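Local structure of aspartate aminotransferase (Leishmania major, 4H51) at residues 128-133 and 157-162; 137-142 and 189-194. The protein probably transfers the amino group of L-aspartate to 2-oxoglutarate, working as a homodimer with pyridoxal 5'-phosphate as cofactor. One frame throughout, in Å; residues are numbered along the deposited sequence.

Along the chain, helix 117-129 runs into 128-133, and a loop leads to 137-142 at the start of strand 140-144. Helix 148-156 follows, and 157-162 then folds back on 128-133. This closes interaction 1, a loop of 23 intervening residues. The chain goes on through strand 162-169 and helix 177-186 to 189-194, which pairs with 137-142 and closes interaction 2. The two loops cross rather than nest. The contacts also touch: Asn161 O lies 3.1 Å from Ile140 N, probably a hydrogen bond. Together they tie the helix 117-129 end and three neighbouring strands of the large sheet into one block.

Interaction 1: 128-133 and 157-162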
loop_
_atom_site.group_PDB
_atom_site.type_symbol
_atom_site.label_atom_id
_atom_site.label_comp_id
_atom_site.label_asym_id
_atom_site.label_seq_id
_atom_site.Cartn_x
_atom_site.Cartn_y
_atom_site.Cartn_z
ATOM N N LEU B 128 -4.907 -1.960 -14.025
ATOM C CA LEU B 128 -5.794 -3.002 -14.551
ATOM C C LEU B 128 -6.272 -2.683 -15.994
ATOM O O LEU B 128 -6.388 -3.565 -16.855
ATOM C CB LEU B 128 -7.004 -3.163 -13.628
ATOM C CG LEU B 128 -8.118 -4.134 -14.047
ATOM C CD1 LEU B 128 -7.631 -5.586 -14.099
ATOM C CD2 LEU B 128 -9.282 -4.017 -13.068
ATOM N N LEU B 129 -6.574 -1.417 -16.221
ATOM C CA LEU B 129 -7.150 -0.953 -17.500
ATOM C C LEU B 129 -6.135 -1.095 -18.639
ATOM O O LEU B 129 -6.531 -1.230 -19.794
ATOM C CB LEU B 129 -7.630 0.486 -17.367
ATOM C CG LEU B 129 -8.970 0.625 -16.633
ATOM C CD1 LEU B 129 -9.307 2.050 -16.296
ATOM C CD2 LEU B 129 -10.158 -0.013 -17.322
ATOM N N THR B 130 -4.843 -1.055 -18.321
ATOM C CA THR B 130 -3.803 -1.295 -19.333
ATOM C C THR B 130 -3.847 -2.740 -19.844
ATOM O O THR B 130 -3.220 -3.039 -20.862
ATOM C CB THR B 130 -2.381 -0.938 -18.848
ATOM O OG1 THR B 130 -1.888 -1.919 -17.908
ATOM C CG2 THR B 130 -2.361 0.457 -18.222
ATOM N N ARG B 131 -4.582 -3.629 -19.169
ATOM C CA ARG B 131 -4.765 -5.004 -19.661
ATOM C C ARG B 131 -5.977 -5.201 -20.576
ATOM O O ARG B 131 -6.152 -6.291 -21.118
ATOM C CB ARG B 131 -4.844 -5.985 -18.494
ATOM C CG ARG B 131 -3.720 -5.857 -17.464
ATOM C CD ARG B 131 -2.392 -6.113 -18.130
ATOM N NE ARG B 131 -1.292 -5.841 -17.234
ATOM C CZ ARG B 131 -0.793 -6.734 -16.394
ATOM N NH1 ARG B 131 -1.291 -7.980 -16.344
ATOM N NH2 ARG B 131 0.223 -6.377 -15.622
ATOM N N VAL B 132 -6.812 -4.161 -20.697
ATOM C CA VAL B 132 -8.076 -4.191 -21.455
ATOM C C VAL B 132 -7.988 -3.173 -22.614
ATOM O O VAL B 132 -8.610 -3.355 -23.653
ATOM C CB VAL B 132 -9.281 -3.840 -20.534
ATOM C CG1 VAL B 132 -10.570 -4.371 -21.110
ATOM C CG2 VAL B 132 -9.084 -4.412 -19.147
ATOM N N PHE B 133 -7.205 -2.113 -22.432
ATOM C CA PHE B 133 -7.044 -1.037 -23.414
ATOM C C PHE B 133 -5.569 -0.912 -23.751
ATOM O O PHE B 133 -4.718 -1.342 -23.003
ATOM C CB PHE B 133 -7.559 0.319 -22.868
ATOM C CG PHE B 133 -9.027 0.366 -22.673
ATOM C CD1 PHE B 133 -9.598 -0.053 -21.464
ATOM C CD2 PHE B 133 -9.874 0.792 -23.702
ATOM C CE1 PHE B 133 -10.956 -0.055 -21.287
ATOM C CE2 PHE B 133 -11.265 0.814 -23.514
ATOM C CZ PHE B 133 -11.800 0.376 -22.321
ATOM N N ALA B 157 1.111 4.487 -13.925
ATOM C CA ALA B 157 0.486 3.215 -14.336
ATOM C C ALA B 157 0.721 2.823 -15.809
ATOM O O ALA B 157 0.311 1.744 -16.216
ATOM C CB ALA B 157 -1.017 3.285 -14.080
ATOM N N GLY B 158 1.331 3.703 -16.621
ATOM C CA GLY B 158 1.687 3.369 -18.001
ATOM C C GLY B 158 0.907 4.116 -19.102
ATOM O O GLY B 158 1.082 3.849 -20.305
ATOM N N TRP B 159 0.092 5.077 -18.723
ATOM C CA TRP B 159 -0.719 5.792 -19.710
ATOM C C TRP B 159 0.057 6.885 -20.378
ATOM O O TRP B 159 0.498 7.787 -19.710
ATOM C CB TRP B 159 -2.012 6.335 -19.114
ATOM C CG TRP B 159 -2.919 5.206 -18.744
ATOM C CD1 TRP B 159 -2.895 4.450 -17.570
ATOM C CD2 TRP B 159 -3.962 4.596 -19.562
ATOM N NE1 TRP B 159 -3.844 3.485 -17.588
ATOM C CE2 TRP B 159 -4.517 3.505 -18.766
ATOM C CE3 TRP B 159 -4.500 4.849 -20.814
ATOM C CZ2 TRP B 159 -5.529 2.715 -19.223
ATOM C CZ3 TRP B 159 -5.539 4.043 -21.260
ATOM C CH2 TRP B 159 -6.045 2.996 -20.483
ATOM N N LYS B 160 0.202 6.784 -21.693
ATOM C CA LYS B 160 1.059 7.668 -22.493
ATOM C C LYS B 160 0.294 8.849 -23.157
ATOM O O LYS B 160 0.914 9.836 -23.608
ATOM C CB LYS B 160 1.780 6.830 -23.564
ATOM C CG LYS B 160 2.536 5.613 -22.996
ATOM C CD LYS B 160 3.571 6.062 -21.990
ATOM C CE LYS B 160 4.360 4.892 -21.371
ATOM N NZ LYS B 160 5.362 5.324 -20.323
ATOM N N ASN B 161 -1.043 8.748 -23.225
ATOM C CA ASN B 161 -1.867 9.762 -23.893
ATOM C C ASN B 161 -2.942 10.253 -22.930
ATOM O O ASN B 161 -4.103 9.857 -23.010
ATOM C CB ASN B 161 -2.454 9.197 -25.172
ATOM C CG ASN B 161 -3.321 10.182 -25.933
ATOM O OD1 ASN B 161 -3.235 11.408 -25.751
ATOM N ND2 ASN B 161 -4.130 9.655 -26.836
ATOM N N ILE B 162 -2.514 11.085 -21.983
ATOM C CA ILE B 162 -3.393 11.655 -20.966
ATOM C C ILE B 162 -4.004 12.951 -21.507
ATOM O O ILE B 162 -3.280 13.813 -22.015
ATOM C CB ILE B 162 -2.632 11.919 -19.652
ATOM C CG1 ILE B 162 -2.010 10.605 -19.144
ATOM C CG2 ILE B 162 -3.552 12.551 -18.573
ATOM C CD1 ILE B 162 -0.901 10.805 -18.093
HETATM O O HOH W 1 0.706 -0.837 -16.445
#
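The indole of Trp159 meets Leu129 at its edge, where Leu129 CB lies near the ring plane, 3.6 Å from Trp159 CZ2. Thr130 and Phe133 approach the same ring obliquely. The methyl Thr130 CG2 is 3.4 Å from Trp159 NE1, and Phe133 CB is 3.9 Å from Trp159 CH2. Phe133 touches the indole through CB, while its ring leads away and has Leu129 O in plane at its edge.

With Thr130 chi1 at 74°, OG1 sits between the backbone N and the carbonyl carbon, and CG2 lies anti to the carbonyl carbon. This leaves the methyl on the indole and also 3.6 Å from Ala157 O. The hydroxyl has two partners: OG1 is hydrogen-bonded to Lys127 O, and at 3.2 Å it accepts from a water. The same water donates to Ala157 O at 2.6 Å and bridges the segments. No direct hydrogen bond joins the two segments. The indole N-H is still satisfied, bonded to Ala126 O.

After helix 148-156, Gly158 is the first residue to leave helical angles; its positive phi (112°) belongs to a Schellman motif. Trp159 follows at once. Leu129 O accepts from both Val132 N and Phe133 N, which helps hold the backbone turned between Leu129 and Phe133.

Trp159 also packs on Val154 of helix 148-156. Leu129 reaches Phe227 of strand 225-230, Leu128 lies against helix 287-299, and Trp21 of the second subunit packs on Leu128, Leu129 and Val132.

Interaction 2: 137-142 and 189-194; sequences TTPIYL and DGSVFI
Three backbone hydrogen bonds join Pro139, Tyr141, Val192 and Ile194. Val192 N donates to Pro139 O at 3.1 Å, almost straight at 175° and in the carbonyl plane. Tyr141 N donates to Val192 O at 2.7 Å, from a position tilted out of the plane of the Val192 carbonyl. Ile194 N then donates to Tyr141 O at 2.9 Å. Val192 thus uses both its N-H and its C=O toward 137-142, and Tyr141 does the same in return. The CA-H of Ile140 adds a weaker contact to Val192 O.

Tyr141 and Phe193 are paired across the strands. Their side chains run side by side, and their rings overlap face to face in an offset (parallel-displaced) stack. The planes are within 2° of parallel and the centroids 4.4 Å apart. Phe193 CZ sits over a face of the Tyr141 ring, toward the rim, 3.5 Å from Tyr141 CD1. Tyr141 CB in turn covers a face of the Phe193 ring in a CH-pi contact. The parallel bridge puts both side chains on one face of the sheet. Near-equal first torsions, with CG anti to the carbonyl carbon, turn the two rings alike and keep them stacked. Val192 O lies in the plane of the Tyr141 ring, at its edge.

The other face of the sheet is aliphatic here. Ile140 CD1 meets Val192 CG1 at 3.9 Å and also touches Ile194 CD1. Leu142 CD2 packs 3.8 Å from Ile194 CD1. Helix 148-156 covers this side through His150 and Val154. At the strand entrance, Thr138 CG2 rests on Gly190 O and Pro139 CG lies beside Ser191 OG, which is bonded to Pro188 O.

These are neighbouring parallel strands, 140-144 and 192-196, in the mixed central sheet of the large domain, the core of fold type I pyridoxal-phosphate enzymes.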
loop_
_atom_site.group_PDB
_atom_site.type_symbol
_atom_site.label_atom_id
_atom_site.label_comp_id
_atom_site.label_asym_id
_atom_site.label_seq_id
_atom_site.Cartn_x
_atom_site.Cartn_y
_atom_site.Cartn_z
ATOM N N THR B 137 -1.696 4.260 -26.526
ATOM C CA THR B 137 -2.480 4.926 -27.577
ATOM C C THR B 137 -3.827 5.489 -27.117
ATOM O O THR B 137 -4.194 6.626 -27.447
ATOM C CB THR B 137 -2.806 3.881 -28.666
ATOM O OG1 THR B 137 -1.583 3.423 -29.236
ATOM C CG2 THR B 137 -3.595 4.466 -29.701
ATOM N N THR B 138 -4.587 4.662 -26.399
ATOM C CA THR B 138 -5.944 5.024 -25.961
ATOM C C THR B 138 -5.862 6.230 -25.016
ATOM O O THR B 138 -5.136 6.187 -24.032
ATOM C CB THR B 138 -6.598 3.819 -25.214
ATOM O OG1 THR B 138 -6.656 2.689 -26.063
ATOM C CG2 THR B 138 -8.003 4.114 -24.725
ATOM N N PRO B 139 -6.607 7.312 -25.315
ATOM C CA PRO B 139 -6.656 8.438 -24.368
ATOM C C PRO B 139 -7.314 8.053 -23.059
ATOM O O PRO B 139 -8.280 7.255 -23.040
ATOM C CB PRO B 139 -7.473 9.519 -25.109
ATOM C CG PRO B 139 -8.047 8.870 -26.299
ATOM C CD PRO B 139 -7.557 7.468 -26.433
ATOM N N ILE B 140 -6.807 8.637 -21.974
ATOM C CA ILE B 140 -7.435 8.554 -20.695
ATOM C C ILE B 140 -7.661 9.995 -20.305
ATOM O O ILE B 140 -6.714 10.809 -20.352
ATOM C CB ILE B 140 -6.625 7.707 -19.669
ATOM C CG1 ILE B 140 -7.260 7.687 -18.289
ATOM C CG2 ILE B 140 -5.175 8.214 -19.537
ATOM C CD1 ILE B 140 -6.812 6.465 -17.477
ATOM N N TYR B 141 -8.913 10.301 -19.939
ATOM C CA TYR B 141 -9.346 11.654 -19.722
ATOM C C TYR B 141 -9.525 12.055 -18.270
ATOM O O TYR B 141 -10.181 11.382 -17.506
ATOM C CB TYR B 141 -10.653 11.889 -20.467
ATOM C CG TYR B 141 -10.501 12.113 -21.936
ATOM C CD1 TYR B 141 -10.467 11.050 -22.852
ATOM C CD2 TYR B 141 -10.455 13.390 -22.430
ATOM C CE1 TYR B 141 -10.304 11.296 -24.199
ATOM C CE2 TYR B 141 -10.335 13.652 -23.770
ATOM C CZ TYR B 141 -10.251 12.612 -24.652
ATOM O OH TYR B 141 -10.150 12.947 -25.981
ATOM N N LEU B 142 -8.980 13.217 -17.939
ATOM C CA LEU B 142 -9.133 13.847 -16.645
ATOM C C LEU B 142 -9.938 15.141 -16.785
ATOM O O LEU B 142 -9.899 15.779 -17.809
ATOM C CB LEU B 142 -7.737 14.178 -16.116
ATOM C CG LEU B 142 -6.732 13.027 -15.922
ATOM C CD1 LEU B 142 -5.394 13.556 -15.381
ATOM C CD2 LEU B 142 -7.315 11.996 -14.960
ATOM N N ASP B 189 -14.028 6.552 -29.873
ATOM C CA ASP B 189 -14.799 5.550 -29.158
ATOM C C ASP B 189 -13.866 4.665 -28.379
ATOM O O ASP B 189 -12.752 4.384 -28.819
ATOM C CB ASP B 189 -15.549 4.650 -30.119
ATOM C CG ASP B 189 -16.765 5.299 -30.736
ATOM O OD1 ASP B 189 -16.909 6.521 -30.777
ATOM O OD2 ASP B 189 -17.596 4.541 -31.236
ATOM N N GLY B 190 -14.320 4.208 -27.218
ATOM C CA GLY B 190 -13.524 3.348 -26.379
ATOM C C GLY B 190 -12.355 4.046 -25.691
ATOM O O GLY B 190 -11.305 3.450 -25.564
ATOM N N SER B 191 -12.524 5.295 -25.291
ATOM C CA SER B 191 -11.566 5.975 -24.440
ATOM C C SER B 191 -11.913 5.753 -22.951
ATOM O O SER B 191 -12.985 5.220 -22.616
ATOM C CB SER B 191 -11.536 7.456 -24.723
ATOM O OG SER B 191 -11.150 7.722 -26.059
ATOM N N VAL B 192 -10.983 6.080 -22.066
ATOM C CA VAL B 192 -11.203 5.988 -20.633
ATOM C C VAL B 192 -11.465 7.366 -20.035
ATOM O O VAL B 192 -10.714 8.301 -20.334
ATOM C CB VAL B 192 -10.003 5.377 -19.932
ATOM C CG1 VAL B 192 -10.337 5.191 -18.439
ATOM C CG2 VAL B 192 -9.654 4.030 -20.545
ATOM N N PHE B 193 -12.519 7.509 -19.227
ATOM C CA PHE B 193 -12.821 8.771 -18.557
ATOM C C PHE B 193 -12.818 8.572 -17.061
ATOM O O PHE B 193 -13.610 7.763 -16.539
ATOM C CB PHE B 193 -14.171 9.314 -18.970
ATOM C CG PHE B 193 -14.154 9.988 -20.299
ATOM C CD1 PHE B 193 -14.061 9.233 -21.467
ATOM C CD2 PHE B 193 -14.119 11.357 -20.389
ATOM C CE1 PHE B 193 -14.008 9.855 -22.695
ATOM C CE2 PHE B 193 -14.057 11.969 -21.610
ATOM C CZ PHE B 193 -13.970 11.207 -22.774
ATOM N N ILE B 194 -11.958 9.331 -16.378
ATOM C CA ILE B 194 -11.989 9.419 -14.904
ATOM C C ILE B 194 -12.940 10.547 -14.510
ATOM O O ILE B 194 -12.676 11.711 -14.772
ATOM C CB ILE B 194 -10.593 9.591 -14.330
ATOM C CG1 ILE B 194 -9.726 8.383 -14.706
ATOM C CG2 ILE B 194 -10.641 9.801 -12.806
ATOM C CD1 ILE B 194 -8.331 8.398 -14.105
#